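Local coordinates for uncharacterized protein (Cricetid herpesvirus 2, PDB 4ZKQ), which binds chemokines and probably serves as a herpesvirus decoy receptor that keeps them from their cellular receptors, at residues A[58-66]-A[187-195]; A[238-246]-A[258-266]. One frame throughout, in Å; residues are numbered along the deposited sequence. Where two conformers were deposited one is given.

From the N terminus, the chain runs along strand 54-59 and on to the short strand 63-65; interaction 1 closes 120 residues later, when segment 187-195 comes back alongside. That long loop holds no helix and much strand, and its closure packs two N-terminal sheets against the edge strand 190-195 of the large mixed sheet. Interaction 2 follows in series, with 11 residues separating segment 238-246 from segment 258-266; it pairs strand 233-244 with strand 260-263 in that same large sheet. Neither contact encloses or crosses the other. They meet where Leu66 CD1 lies 3.4 Å from Met259 CE and Val195 packs on Leu239.

Interaction 1: residues A[58-66]-A[187-195]; sequences GPLKFLDLL and EEGLEMKQV
Lys61 carries the polar part of the contact, its ammonium group meeting three oxygens of segment 187-195. NZ donates to Glu187 O at 2.6 Å and to Leu190 O at 2.9 Å, in the plane of each carbonyl, and forms a salt bridge with Glu191 OE1 at 3.0 Å. With CG anti to the carbonyl carbon (chi1 -65°) and an extended chain beyond it, the lysine spans the gap between the backbones; Glu191 points away at its CB but bends at chi2 (-76°), which brings its carboxylate back to NZ. The two carbonyls and the carboxylate would probably favour a charged lysine.

Two apolar pairs lie on both sides of this group along the chain. Pro59 lays CG against Leu190 CB, 4.0 Å away, the ring crossing the leucine at a slant. Leu63 and Met192 meet tip to tip, CG to CG at 3.8 Å.

Two van der Waals contacts involve a polar atom: Met192 SD rests 3.6 Å from Lys61 O, and Leu65 CD2 approaches Gln194 OE1 as the two side chains slide past each other in opposite directions.

Strands 63-65 and 190-195 run 27° from parallel with axes 8.5 Å apart. Strand 63-65, the edge of one sheet, packs through its side chains on 190-195 and 206-223 of another, consistent with the face-to-face packing of two sheets in a beta sandwich.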
ATOM      1  N   GLY A  58       0.008  -5.696  11.342  1.00 13.12           N
ATOM      2  CA  GLY A  58      -0.476  -7.037  11.050  1.00 13.15           C
ATOM      3  C   GLY A  58       0.450  -8.135  11.537  1.00 13.26           C
ATOM      4  O   GLY A  58       1.504  -7.865  12.103  1.00 11.51           O
ATOM      5  N   PRO A  59       0.044  -9.396  11.334  1.00 10.94           N
ATOM      6  CA  PRO A  59       0.808 -10.562  11.764  1.00 14.30           C
ATOM      7  C   PRO A  59       1.785 -11.045  10.698  1.00 12.50           C
ATOM      8  O   PRO A  59       1.397 -11.167   9.537  1.00 14.03           O
ATOM      9  CB  PRO A  59      -0.284 -11.611  12.000  1.00 13.28           C
ATOM     10  CG  PRO A  59      -1.289 -11.303  10.937  1.00 12.95           C
ATOM     11  CD  PRO A  59      -1.245  -9.787  10.738  1.00 12.24           C
ATOM     12  N   LEU A  60       3.017 -11.335  11.098  1.00 16.53           N
ATOM     13  CA  LEU A  60       3.980 -11.976  10.210  1.00 15.26           C
ATOM     14  C   LEU A  60       3.781 -13.484  10.263  1.00 20.21           C
ATOM     15  O   LEU A  60       4.014 -14.100  11.300  1.00 18.23           O
ATOM     16  CB  LEU A  60       5.410 -11.617  10.609  1.00 13.51           C
ATOM     17  CG  LEU A  60       6.529 -12.217   9.750  1.00 15.84           C
ATOM     18  CD1 LEU A  60       6.372 -11.858   8.271  1.00 15.32           C
ATOM     19  CD2 LEU A  60       7.861 -11.736  10.275  1.00 16.56           C
ATOM     20  N   LYS A  61       3.336 -14.066   9.151  1.00 14.35           N
ATOM     21  CA  LYS A  61       3.060 -15.498   9.078  1.00 14.98           C
ATOM     22  C   LYS A  61       3.851 -16.191   7.973  1.00 25.09           C
ATOM     23  O   LYS A  61       4.047 -15.630   6.893  1.00 20.36           O
ATOM     24  CB  LYS A  61       1.581 -15.744   8.836  1.00 13.69           C
ATOM     25  CG  LYS A  61       0.680 -15.289   9.967  1.00 17.64           C
ATOM     26  CD  LYS A  61      -0.766 -15.599   9.663  1.00 17.58           C
ATOM     27  CE  LYS A  61      -1.637 -15.315  10.875  1.00 15.73           C
ATOM     28  NZ  LYS A  61      -3.062 -15.653  10.630  1.00 15.82           N
ATOM     29  N   PHE A  62       4.272 -17.423   8.251  1.00 21.16           N
ATOM     30  CA  PHE A  62       4.977 -18.254   7.279  1.00 21.70           C
ATOM     31  C   PHE A  62       4.217 -19.547   6.998  1.00 27.65           C
ATOM     32  O   PHE A  62       3.584 -20.108   7.891  1.00 27.34           O
ATOM     33  CB  PHE A  62       6.376 -18.594   7.784  1.00 26.25           C
ATOM     34  CG  PHE A  62       7.321 -17.428   7.814  1.00 25.68           C
ATOM     35  CD1 PHE A  62       7.347 -16.567   8.896  1.00 24.07           C
ATOM     36  CD2 PHE A  62       8.202 -17.211   6.771  1.00 24.92           C
ATOM     37  CE1 PHE A  62       8.216 -15.503   8.929  1.00 20.58           C
ATOM     38  CE2 PHE A  62       9.081 -16.148   6.798  1.00 23.64           C
ATOM     39  CZ  PHE A  62       9.088 -15.291   7.877  1.00 29.22           C
ATOM     40  N   LEU A  63       4.281 -20.000   5.748  1.00 24.82           N
ATOM     41  CA  LEU A  63       3.795 -21.318   5.353  1.00 26.26           C
ATOM     42  C   LEU A  63       4.949 -22.137   4.796  1.00 31.13           C
ATOM     43  O   LEU A  63       5.847 -21.593   4.150  1.00 21.05           O
ATOM     44  CB  LEU A  63       2.699 -21.215   4.297  1.00 31.51           C
ATOM     45  CG  LEU A  63       1.230 -21.199   4.709  1.00 38.94           C
ATOM     46  CD1 LEU A  63       0.384 -21.234   3.451  1.00 33.14           C
ATOM     47  CD2 LEU A  63       0.870 -22.359   5.623  1.00 33.53           C
ATOM     48  N   ASP A  64       4.928 -23.444   5.034  1.00 35.40           N
ATOM     49  CA  ASP A  64       5.947 -24.306   4.461  1.00 29.20           C
ATOM     50  C   ASP A  64       5.587 -24.559   3.005  1.00 25.65           C
ATOM     51  O   ASP A  64       4.608 -25.239   2.707  1.00 29.70           O
ATOM     52  CB  ASP A  64       6.076 -25.620   5.234  1.00 39.21           C
ATOM     53  CG  ASP A  64       7.220 -26.480   4.722  1.00 69.70           C
ATOM     54  OD1 ASP A  64       8.389 -26.042   4.820  1.00 57.09           O
ATOM     55  OD2 ASP A  64       6.952 -27.591   4.220  1.00 78.04           O
ATOM     56  N   LEU A  65       6.376 -23.982   2.106  1.00 27.24           N
ATOM     57  CA  LEU A  65       6.105 -24.039   0.675  1.00 32.20           C
ATOM     58  C   LEU A  65       7.401 -24.268  -0.088  1.00 30.18           C
ATOM     59  O   LEU A  65       8.407 -23.607   0.183  1.00 29.78           O
ATOM     60  CB  LEU A  65       5.447 -22.743   0.195  1.00 30.81           C
ATOM     61  CG  LEU A  65       4.093 -22.365   0.794  1.00 30.83           C
ATOM     62  CD1 LEU A  65       3.764 -20.936   0.431  1.00 32.48           C
ATOM     63  CD2 LEU A  65       2.997 -23.292   0.297  1.00 34.05           C
ATOM     64  N   LEU A  66       7.369 -25.193  -1.044  1.00 31.75           N
ATOM     65  CA  LEU A  66       8.556 -25.544  -1.817  1.00 33.08           C
ATOM     66  C   LEU A  66       9.770 -25.705  -0.902  1.00 30.23           C
ATOM     67  O   LEU A  66      10.857 -25.222  -1.202  1.00 31.07           O
ATOM     68  CB  LEU A  66       8.813 -24.486  -2.895  1.00 30.83           C
ATOM     69  CG  LEU A  66       7.726 -24.423  -3.971  1.00 29.37           C
ATOM     70  CD1 LEU A  66       7.909 -23.237  -4.906  1.00 34.68           C
ATOM     71  CD2 LEU A  66       7.700 -25.709  -4.779  1.00 39.34           C
ATOM     72  N   GLU A 187      -4.174 -11.459  14.482  1.00 15.38           N
ATOM     73  CA  GLU A 187      -3.906 -12.714  13.788  1.00 13.64           C
ATOM     74  C   GLU A 187      -4.917 -13.056  12.687  1.00 17.87           C
ATOM     75  O   GLU A 187      -4.633 -13.891  11.829  1.00 23.31           O
ATOM     76  CB  GLU A 187      -3.841 -13.858  14.812  1.00 26.39           C
ATOM     77  CG  GLU A 187      -5.140 -14.106  15.543  1.00 25.22           C
ATOM     78  CD  GLU A 187      -4.969 -15.009  16.760  1.00 41.74           C
ATOM     79  OE1 GLU A 187      -3.815 -15.307  17.139  1.00 41.95           O
ATOM     80  OE2 GLU A 187      -5.993 -15.415  17.337  1.00 45.93           O
ATOM     81  N   GLU A 188      -6.085 -12.420  12.701  1.00 12.60           N
ATOM     82  CA  GLU A 188      -7.074 -12.622  11.648  1.00 18.45           C
ATOM     83  C   GLU A 188      -6.931 -11.609  10.493  1.00 17.16           C
ATOM     84  O   GLU A 188      -7.638 -11.699   9.486  1.00 15.22           O
ATOM     85  CB  GLU A 188      -8.489 -12.564  12.246  1.00 20.06           C
ATOM     86  CG  GLU A 188      -8.792 -13.767  13.154  1.00 22.69           C
ATOM     87  CD  GLU A 188     -10.110 -13.673  13.913  1.00 22.73           C
ATOM     88  OE1 GLU A 188     -10.993 -12.875  13.531  1.00 18.22           O
ATOM     89  OE2 GLU A 188     -10.261 -14.415  14.912  1.00 28.35           O
ATOM     90  N   GLY A 189      -5.982 -10.684  10.622  1.00 14.62           N
ATOM     91  CA  GLY A 189      -5.799  -9.623   9.643  1.00 11.28           C
ATOM     92  C   GLY A 189      -5.163 -10.086   8.343  1.00 14.36           C
ATOM     93  O   GLY A 189      -5.469  -9.554   7.278  1.00 16.17           O
ATOM     94  N   LEU A 190      -4.266 -11.061   8.443  1.00 16.36           N
ATOM     95  CA  LEU A 190      -3.700 -11.737   7.283  1.00 13.51           C
ATOM     96  C   LEU A 190      -3.840 -13.235   7.480  1.00 17.49           C
ATOM     97  O   LEU A 190      -3.349 -13.783   8.463  1.00 17.42           O
ATOM     98  CB  LEU A 190      -2.228 -11.377   7.077  1.00 13.33           C
ATOM     99  CG  LEU A 190      -1.513 -11.945   5.837  1.00 15.07           C
ATOM    100  CD1 LEU A 190      -0.385 -11.013   5.420  1.00 15.71           C
ATOM    101  CD2 LEU A 190      -0.942 -13.333   6.093  1.00 18.21           C
ATOM    102  N   GLU A 191      -4.518 -13.883   6.543  1.00 17.12           N
ATOM    103  CA  GLU A 191      -4.621 -15.339   6.519  1.00 22.31           C
ATOM    104  C   GLU A 191      -4.048 -15.825   5.194  1.00 21.37           C
ATOM    105  O   GLU A 191      -4.341 -15.245   4.150  1.00 20.64           O
ATOM    106  CB  GLU A 191      -6.077 -15.788   6.675  1.00 21.52           C
ATOM    107  CG  GLU A 191      -6.778 -15.307   7.952  1.00 26.31           C
ATOM    108  CD  GLU A 191      -6.375 -16.075   9.204  1.00 29.23           C
ATOM    109  OE1 GLU A 191      -5.382 -16.830   9.169  1.00 28.55           O
ATOM    110  OE2 GLU A 191      -7.068 -15.920  10.235  1.00 29.34           O
ATOM    111  N   MET A 192      -3.217 -16.862   5.235  1.00 19.34           N
ATOM    112  CA  MET A 192      -2.670 -17.442   4.012  1.00 23.99           C
ATOM    113  C   MET A 192      -2.914 -18.946   3.979  1.00 30.31           C
ATOM    114  O   MET A 192      -2.802 -19.626   4.998  1.00 24.68           O
ATOM    115  CB  MET A 192      -1.173 -17.141   3.891  1.00 25.55           C
ATOM    116  CG  MET A 192      -0.332 -17.723   4.998  1.00 28.00           C
ATOM    117  SD  MET A 192       1.351 -17.050   5.068  1.00 29.23           S
ATOM    118  CE  MET A 192       1.874 -17.230   3.363  1.00 19.93           C
ATOM    119  N   LYS A 193      -3.268 -19.455   2.804  1.00 28.48           N
ATOM    120  CA  LYS A 193      -3.449 -20.890   2.622  1.00 36.78           C
ATOM    121  C   LYS A 193      -3.084 -21.315   1.206  1.00 23.84           C
ATOM    122  O   LYS A 193      -3.365 -20.610   0.238  1.00 24.67           O
ATOM    123  CB  LYS A 193      -4.892 -21.295   2.935  1.00 33.17           C
ATOM    124  CG  LYS A 193      -5.949 -20.615   2.073  1.00 39.98           C
ATOM    125  CD  LYS A 193      -7.320 -21.261   2.264  1.00 44.09           C
ATOM    126  CE  LYS A 193      -8.427 -20.434   1.618  1.00 54.42           C
ATOM    127  NZ  LYS A 193      -9.299 -21.254   0.730  1.00 56.62           N
ATOM    128  N   GLN A 194      -2.448 -22.470   1.090  1.00 28.53           N
ATOM    129  CA  GLN A 194      -2.166 -23.024  -0.218  1.00 29.43           C
ATOM    130  C   GLN A 194      -3.462 -23.521  -0.838  1.00 33.72           C
ATOM    131  O   GLN A 194      -4.281 -24.151  -0.168  1.00 36.01           O
ATOM    132  CB  GLN A 194      -1.141 -24.150  -0.126  1.00 32.33           C
ATOM    133  CG  GLN A 194      -0.821 -24.768  -1.470  1.00 34.90           C
ATOM    134  CD  GLN A 194       0.276 -25.794  -1.381  1.00 32.19           C
ATOM    135  OE1 GLN A 194       0.753 -26.115  -0.294  1.00 38.63           O
ATOM    136  NE2 GLN A 194       0.694 -26.311  -2.529  1.00 35.98           N
ATOM    137  N   VAL A 195      -3.649 -23.202  -2.114  1.00 25.32           N
ATOM    138  CA  VAL A 195      -4.812 -23.634  -2.872  1.00 28.96           C
ATOM    139  C   VAL A 195      -4.345 -24.330  -4.143  1.00 45.91           C
ATOM    140  O   VAL A 195      -3.198 -24.171  -4.558  1.00 28.53           O
ATOM    141  CB  VAL A 195      -5.730 -22.452  -3.241  1.00 36.57           C
ATOM    142  CG1 VAL A 195      -6.382 -21.867  -1.992  1.00 40.85           C
ATOM    143  CG2 VAL A 195      -4.951 -21.381  -4.000  1.00 37.52           C
TER

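Interaction 2: residues A[238-246]-A[258-266]; sequences LLTALGFYK and GMVYVHLID. With NAG (2-acetamido-2-deoxy-beta-D-glucopyranose), chain B.
The Phe244 ring has a sugar over one face: O3 of the N-acetylglucosamine sits 3.4 Å above its plane, over the centre. Gly258 O and Met259 N approach the ring obliquely, and Met259 CE reaches Phe244 CZ at 3.8 Å, its chain bent at chi3 (-64°). At the edge of the His263 imidazole, in plane, a water lies 2.8 Å from ND1; it also bonds to Thr240 OG1 and, weakly, to Leu239 O. Tyr261 is met obliquely by Thr240 CG2, while its OH bonds to Leu147 N on strand 147-152. The backbones that carry these groups form an antiparallel ladder at the margin of the large mixed sheet, with Ala241-Val262 and Gly243-Val260 as hydrogen-bonded pairs and Thr240-His263 and Leu242-Tyr261 as non-hydrogen-bonded ones. Val260 N to Gly243 O is nearly straight at 170°. Ala241 O takes Val262 N and also a CA-H from Tyr261. Leu264 N extends the bonding to Leu239 O, where the leucines cross, Leu239 CD2 3.7 Å from Leu264 CB. Ala241 CB meets Leu264 CD1 at 3.9 Å. At the Phe244 end a second water accepts from Tyr245 N and donates to Gly258 O.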
ATOM      1  N   LEU A 238      -5.482 -11.837  -2.249  1.00 29.47           N
ATOM      2  CA  LEU A 238      -4.415 -11.995  -3.226  1.00 29.10           C
ATOM      3  C   LEU A 238      -4.349 -13.445  -3.650  1.00 29.85           C
ATOM      4  O   LEU A 238      -4.384 -14.339  -2.809  1.00 28.81           O
ATOM      5  CB  LEU A 238      -3.068 -11.580  -2.647  1.00 25.29           C
ATOM      6  CG  LEU A 238      -3.029 -10.348  -1.749  1.00 28.39           C
ATOM      7  CD1 LEU A 238      -1.618 -10.136  -1.243  1.00 30.46           C
ATOM      8  CD2 LEU A 238      -3.514  -9.133  -2.493  1.00 34.39           C
ATOM      9  N   LEU A 239      -4.247 -13.676  -4.951  1.00 27.74           N
ATOM     10  CA  LEU A 239      -3.991 -15.009  -5.461  1.00 21.36           C
ATOM     11  C   LEU A 239      -2.636 -14.998  -6.149  1.00 22.24           C
ATOM     12  O   LEU A 239      -2.447 -14.317  -7.153  1.00 23.37           O
ATOM     13  CB  LEU A 239      -5.098 -15.452  -6.414  1.00 33.63           C
ATOM     14  CG  LEU A 239      -5.048 -16.928  -6.823  1.00 40.22           C
ATOM     15  CD1 LEU A 239      -5.152 -17.854  -5.615  1.00 35.32           C
ATOM     16  CD2 LEU A 239      -6.149 -17.232  -7.828  1.00 47.34           C
ATOM     17  N   THR A 240      -1.695 -15.744  -5.580  1.00 20.55           N
ATOM     18  CA  THR A 240      -0.301 -15.671  -5.978  1.00 22.79           C
ATOM     19  C   THR A 240       0.273 -17.032  -6.343  1.00 23.94           C
ATOM     20  O   THR A 240       0.137 -17.984  -5.579  1.00 24.56           O
ATOM     21  CB  THR A 240       0.556 -15.076  -4.849  1.00 21.93           C
ATOM     22  OG1 THR A 240      -0.051 -13.870  -4.371  1.00 22.76           O
ATOM     23  CG2 THR A 240       1.956 -14.779  -5.351  1.00 24.88           C
ATOM     24  N   ALA A 241       0.931 -17.103  -7.499  1.00 20.93           N
ATOM     25  CA  ALA A 241       1.697 -18.285  -7.901  1.00 24.94           C
ATOM     26  C   ALA A 241       3.184 -18.106  -7.610  1.00 22.37           C
ATOM     27  O   ALA A 241       3.799 -17.148  -8.074  1.00 24.99           O
ATOM     28  CB  ALA A 241       1.491 -18.569  -9.384  1.00 24.10           C
ATOM     29  N   LEU A 242       3.751 -19.022  -6.832  1.00 21.55           N
ATOM     30  CA  LEU A 242       5.193 -19.085  -6.619  1.00 19.05           C
ATOM     31  C   LEU A 242       5.795 -20.203  -7.460  1.00 28.73           C
ATOM     32  O   LEU A 242       5.147 -21.220  -7.685  1.00 24.99           O
ATOM     33  CB  LEU A 242       5.523 -19.333  -5.151  1.00 22.75           C
ATOM     34  CG  LEU A 242       4.991 -18.309  -4.146  1.00 23.74           C
ATOM     35  CD1 LEU A 242       5.532 -18.633  -2.770  1.00 31.07           C
ATOM     36  CD2 LEU A 242       5.367 -16.905  -4.555  1.00 27.50           C
ATOM     37  N   GLY A 243       7.041 -20.027  -7.888  1.00 25.86           N
ATOM     38  CA  GLY A 243       7.719 -21.037  -8.682  1.00 31.17           C
ATOM     39  C   GLY A 243       8.954 -20.499  -9.377  1.00 29.88           C
ATOM     40  O   GLY A 243       9.500 -19.470  -8.980  1.00 23.17           O
ATOM     41  N   PHE A 244       9.400 -21.203 -10.415  1.00 30.86           N
ATOM     42  CA  PHE A 244      10.604 -20.814 -11.144  1.00 27.80           C
ATOM     43  C   PHE A 244      10.310 -20.692 -12.625  1.00 28.54           C
ATOM     44  O   PHE A 244       9.618 -21.534 -13.201  1.00 30.40           O
ATOM     45  CB  PHE A 244      11.726 -21.825 -10.916  1.00 31.91           C
ATOM     46  CG  PHE A 244      11.940 -22.175  -9.477  1.00 33.92           C
ATOM     47  CD1 PHE A 244      11.183 -23.163  -8.875  1.00 39.01           C
ATOM     48  CD2 PHE A 244      12.899 -21.519  -8.724  1.00 35.40           C
ATOM     49  CE1 PHE A 244      11.375 -23.489  -7.548  1.00 39.78           C
ATOM     50  CE2 PHE A 244      13.098 -21.844  -7.394  1.00 35.11           C
ATOM     51  CZ  PHE A 244      12.335 -22.828  -6.807  1.00 40.00           C
ATOM     52  N   TYR A 245      10.868 -19.649 -13.228  0.56 27.42           N
ATOM     53  CA  TYR A 245      10.746 -19.421 -14.656  0.56 28.45           C
ATOM     54  C   TYR A 245      11.357 -20.593 -15.400  0.56 27.33           C
ATOM     55  O   TYR A 245      12.429 -21.074 -15.030  0.56 24.00           O
ATOM     56  CB  TYR A 245      11.441 -18.119 -15.052  0.56 29.66           C
ATOM     57  CG  TYR A 245      11.188 -17.699 -16.478  0.56 31.27           C
ATOM     58  CD1 TYR A 245       9.961 -17.176 -16.856  0.56 31.09           C
ATOM     59  CD2 TYR A 245      12.178 -17.815 -17.445  0.56 30.24           C
ATOM     60  CE1 TYR A 245       9.721 -16.788 -18.155  0.56 31.26           C
ATOM     61  CE2 TYR A 245      11.946 -17.429 -18.749  0.56 32.71           C
ATOM     62  CZ  TYR A 245      10.715 -16.915 -19.097  0.56 28.76           C
ATOM     63  OH  TYR A 245      10.469 -16.526 -20.390  0.56 34.43           O
ATOM     64  N   LYS A 246      10.667 -21.069 -16.430  1.00 29.56           N
ATOM     65  CA  LYS A 246      11.237 -22.088 -17.281  1.00 28.95           C
ATOM     66  C   LYS A 246      12.273 -21.468 -18.218  1.00 23.85           C
ATOM     67  O   LYS A 246      11.928 -20.652 -19.070  1.00 31.07           O
ATOM     68  CB  LYS A 246      10.116 -22.769 -18.068  1.00 43.52           C
ATOM     69  CG  LYS A 246      10.582 -23.769 -19.077  1.00 64.16           C
ATOM     70  CD  LYS A 246      11.624 -24.636 -18.465  1.00 72.99           C
ATOM     71  CE  LYS A 246      11.721 -25.925 -19.197  1.00 78.54           C
ATOM     72  NZ  LYS A 246      11.562 -25.831 -20.686  1.00 85.85           N
ATOM     73  N   GLY A 258      16.180 -18.121  -9.760  1.00 28.79           N
ATOM     74  CA  GLY A 258      15.637 -18.224  -8.413  1.00 29.03           C
ATOM     75  C   GLY A 258      14.122 -18.169  -8.385  1.00 24.24           C
ATOM     76  O   GLY A 258      13.479 -18.142  -9.433  1.00 23.21           O
ATOM     77  N   MET A 259      13.529 -18.147  -7.192  1.00 25.35           N
ATOM     78  CA  MET A 259      12.075 -18.160  -7.119  1.00 17.75           C
ATOM     79  C   MET A 259      11.496 -16.808  -7.515  1.00 18.73           C
ATOM     80  O   MET A 259      12.081 -15.756  -7.241  1.00 23.53           O
ATOM     81  CB  MET A 259      11.586 -18.540  -5.721  1.00 23.19           C
ATOM     82  CG  MET A 259      10.081 -18.736  -5.663  1.00 22.08           C
ATOM     83  SD  MET A 259       9.510 -19.410  -4.097  1.00 28.92           S
ATOM     84  CE  MET A 259      10.313 -21.015  -4.117  1.00 39.78           C
ATOM     85  N   VAL A 260      10.343 -16.867  -8.167  1.00 18.28           N
ATOM     86  CA  VAL A 260       9.601 -15.689  -8.593  1.00 22.33           C
ATOM     87  C   VAL A 260       8.150 -15.842  -8.191  1.00 21.93           C
ATOM     88  O   VAL A 260       7.750 -16.894  -7.688  1.00 26.40           O
ATOM     89  CB  VAL A 260       9.666 -15.489 -10.113  1.00 23.83           C
ATOM     90  CG1 VAL A 260      11.089 -15.274 -10.552  1.00 24.34           C
ATOM     91  CG2 VAL A 260       9.066 -16.695 -10.822  1.00 29.50           C
ATOM     92  N   TYR A 261       7.357 -14.801  -8.427  1.00 21.90           N
ATOM     93  CA  TYR A 261       5.915 -14.914  -8.285  1.00 18.60           C
ATOM     94  C   TYR A 261       5.224 -14.372  -9.524  1.00 22.61           C
ATOM     95  O   TYR A 261       5.795 -13.583 -10.279  1.00 23.49           O
ATOM     96  CB  TYR A 261       5.410 -14.188  -7.023  1.00 22.11           C
ATOM     97  CG  TYR A 261       5.422 -12.670  -7.075  1.00 19.72           C
ATOM     98  CD1 TYR A 261       4.463 -11.973  -7.788  1.00 19.03           C
ATOM     99  CD2 TYR A 261       6.377 -11.937  -6.381  1.00 19.44           C
ATOM    100  CE1 TYR A 261       4.461 -10.596  -7.832  1.00 17.47           C
ATOM    101  CE2 TYR A 261       6.385 -10.559  -6.419  1.00 18.49           C
ATOM    102  CZ  TYR A 261       5.423  -9.893  -7.143  1.00 19.49           C
ATOM    103  OH  TYR A 261       5.420  -8.518  -7.183  1.00 20.46           O
ATOM    104  N   VAL A 262       3.992 -14.821  -9.720  1.00 20.32           N
ATOM    105  CA  VAL A 262       3.100 -14.275 -10.730  1.00 20.11           C
ATOM    106  C   VAL A 262       1.744 -14.034 -10.082  1.00 19.67           C
ATOM    107  O   VAL A 262       1.302 -14.835  -9.258  1.00 23.76           O
ATOM    108  CB  VAL A 262       2.952 -15.233 -11.941  1.00 28.29           C
ATOM    109  CG1 VAL A 262       1.875 -14.746 -12.892  1.00 31.52           C
ATOM    110  CG2 VAL A 262       4.272 -15.366 -12.676  1.00 32.87           C
ATOM    111  N   HIS A 263       1.101 -12.921 -10.431  1.00 22.32           N
ATOM    112  CA  HIS A 263      -0.268 -12.655  -9.998  1.00 23.99           C
ATOM    113  C   HIS A 263      -1.252 -13.524 -10.775  1.00 33.28           C
ATOM    114  O   HIS A 263      -1.150 -13.630 -11.996  1.00 25.64           O
ATOM    115  CB  HIS A 263      -0.635 -11.181 -10.202  1.00 30.18           C
ATOM    116  CG  HIS A 263       0.187 -10.227  -9.395  1.00 26.74           C
ATOM    117  ND1 HIS A 263       0.151 -10.194  -8.014  1.00 27.35           N
ATOM    118  CD2 HIS A 263       1.057  -9.263  -9.768  1.00 34.64           C
ATOM    119  CE1 HIS A 263       0.967  -9.260  -7.579  1.00 33.28           C
ATOM    120  NE2 HIS A 263       1.536  -8.673  -8.622  1.00 35.35           N
ATOM    121  N   LEU A 264      -2.207 -14.126 -10.072  1.00 26.41           N
ATOM    122  CA  LEU A 264      -3.279 -14.888 -10.715  1.00 35.29           C
ATOM    123  C   LEU A 264      -4.607 -14.133 -10.638  1.00 43.40           C
ATOM    124  O   LEU A 264      -4.822 -13.329  -9.733  1.00 57.14           O
ATOM    125  CB  LEU A 264      -3.415 -16.267 -10.068  1.00 35.94           C
ATOM    126  CG  LEU A 264      -2.151 -17.129 -10.087  1.00 34.62           C
ATOM    127  CD1 LEU A 264      -2.371 -18.390  -9.266  1.00 38.47           C
ATOM    128  CD2 LEU A 264      -1.743 -17.474 -11.514  1.00 37.15           C
ATOM    129  N   ILE A 265      -5.491 -14.399 -11.596  1.00 57.63           N
ATOM    130  CA  ILE A 265      -6.785 -13.722 -11.681  1.00 70.37           C
ATOM    131  C   ILE A 265      -7.804 -14.377 -10.749  1.00 93.45           C
ATOM    132  O   ILE A 265      -7.671 -15.551 -10.402  1.00 95.98           O
ATOM    133  CB  ILE A 265      -7.341 -13.744 -13.129  1.00 77.50           C
ATOM    134  CG1 ILE A 265      -6.267 -13.315 -14.133  1.00 89.12           C
ATOM    135  CG2 ILE A 265      -8.562 -12.837 -13.254  1.00 80.60           C
ATOM    136  CD1 ILE A 265      -6.654 -13.548 -15.584  1.00 88.10           C
ATOM    137  N   ASP A 266      -8.820 -13.618 -10.344  1.00107.47           N
ATOM    138  CA  ASP A 266      -9.910 -14.160  -9.535  1.00118.80           C
ATOM    139  C   ASP A 266     -10.674 -15.249 -10.297  1.00127.73           C
ATOM    140  O   ASP A 266     -10.781 -15.205 -11.523  1.00122.28           O
ATOM    141  CB  ASP A 266     -10.868 -13.044  -9.091  1.00128.63           C
ATOM    142  CG  ASP A 266     -11.253 -12.099 -10.224  1.00141.23           C
ATOM    143  OD1 ASP A 266     -11.326 -12.542 -11.389  1.00147.81           O
ATOM    144  OD2 ASP A 266     -11.486 -10.902  -9.945  1.00126.12           O
TER
HETATM  145  C1  NAG B   2      14.932 -27.472  -7.526  1.00129.61           C
HETATM  146  C2  NAG B   2      14.514 -26.503  -8.579  1.00115.86           C
HETATM  147  C3  NAG B   2      15.434 -25.262  -8.521  1.00100.91           C
HETATM  148  C4  NAG B   2      15.605 -24.713  -7.097  1.00 99.44           C
HETATM  149  C5  NAG B   2      15.792 -25.805  -6.069  1.00116.84           C
HETATM  150  C6  NAG B   2      15.658 -25.211  -4.673  1.00106.80           C
HETATM  151  C7  NAG B   2      14.029 -26.498 -11.019  1.00114.89           C
HETATM  152  C8  NAG B   2      14.165 -27.143 -12.358  1.00103.47           C
HETATM  153  N2  NAG B   2      14.629 -27.107  -9.854  1.00128.36           N
HETATM  154  O3  NAG B   2      14.880 -24.256  -9.309  1.00 71.36           O
HETATM  155  O4  NAG B   2      16.738 -23.871  -7.079  1.00 98.04           O
HETATM  156  O5  NAG B   2      14.808 -26.810  -6.248  1.00129.64           O
HETATM  157  O6  NAG B   2      15.776 -26.235  -3.693  1.00118.24           O
HETATM  158  O7  NAG B   2      13.413 -25.451 -10.914  1.00 85.07           O
HETATM  159  O   HOH W   1      -0.858 -11.972  -6.171  1.00 27.75           O
HETATM  160  O   HOH W   2      13.197 -17.943 -11.990  1.00 27.83           O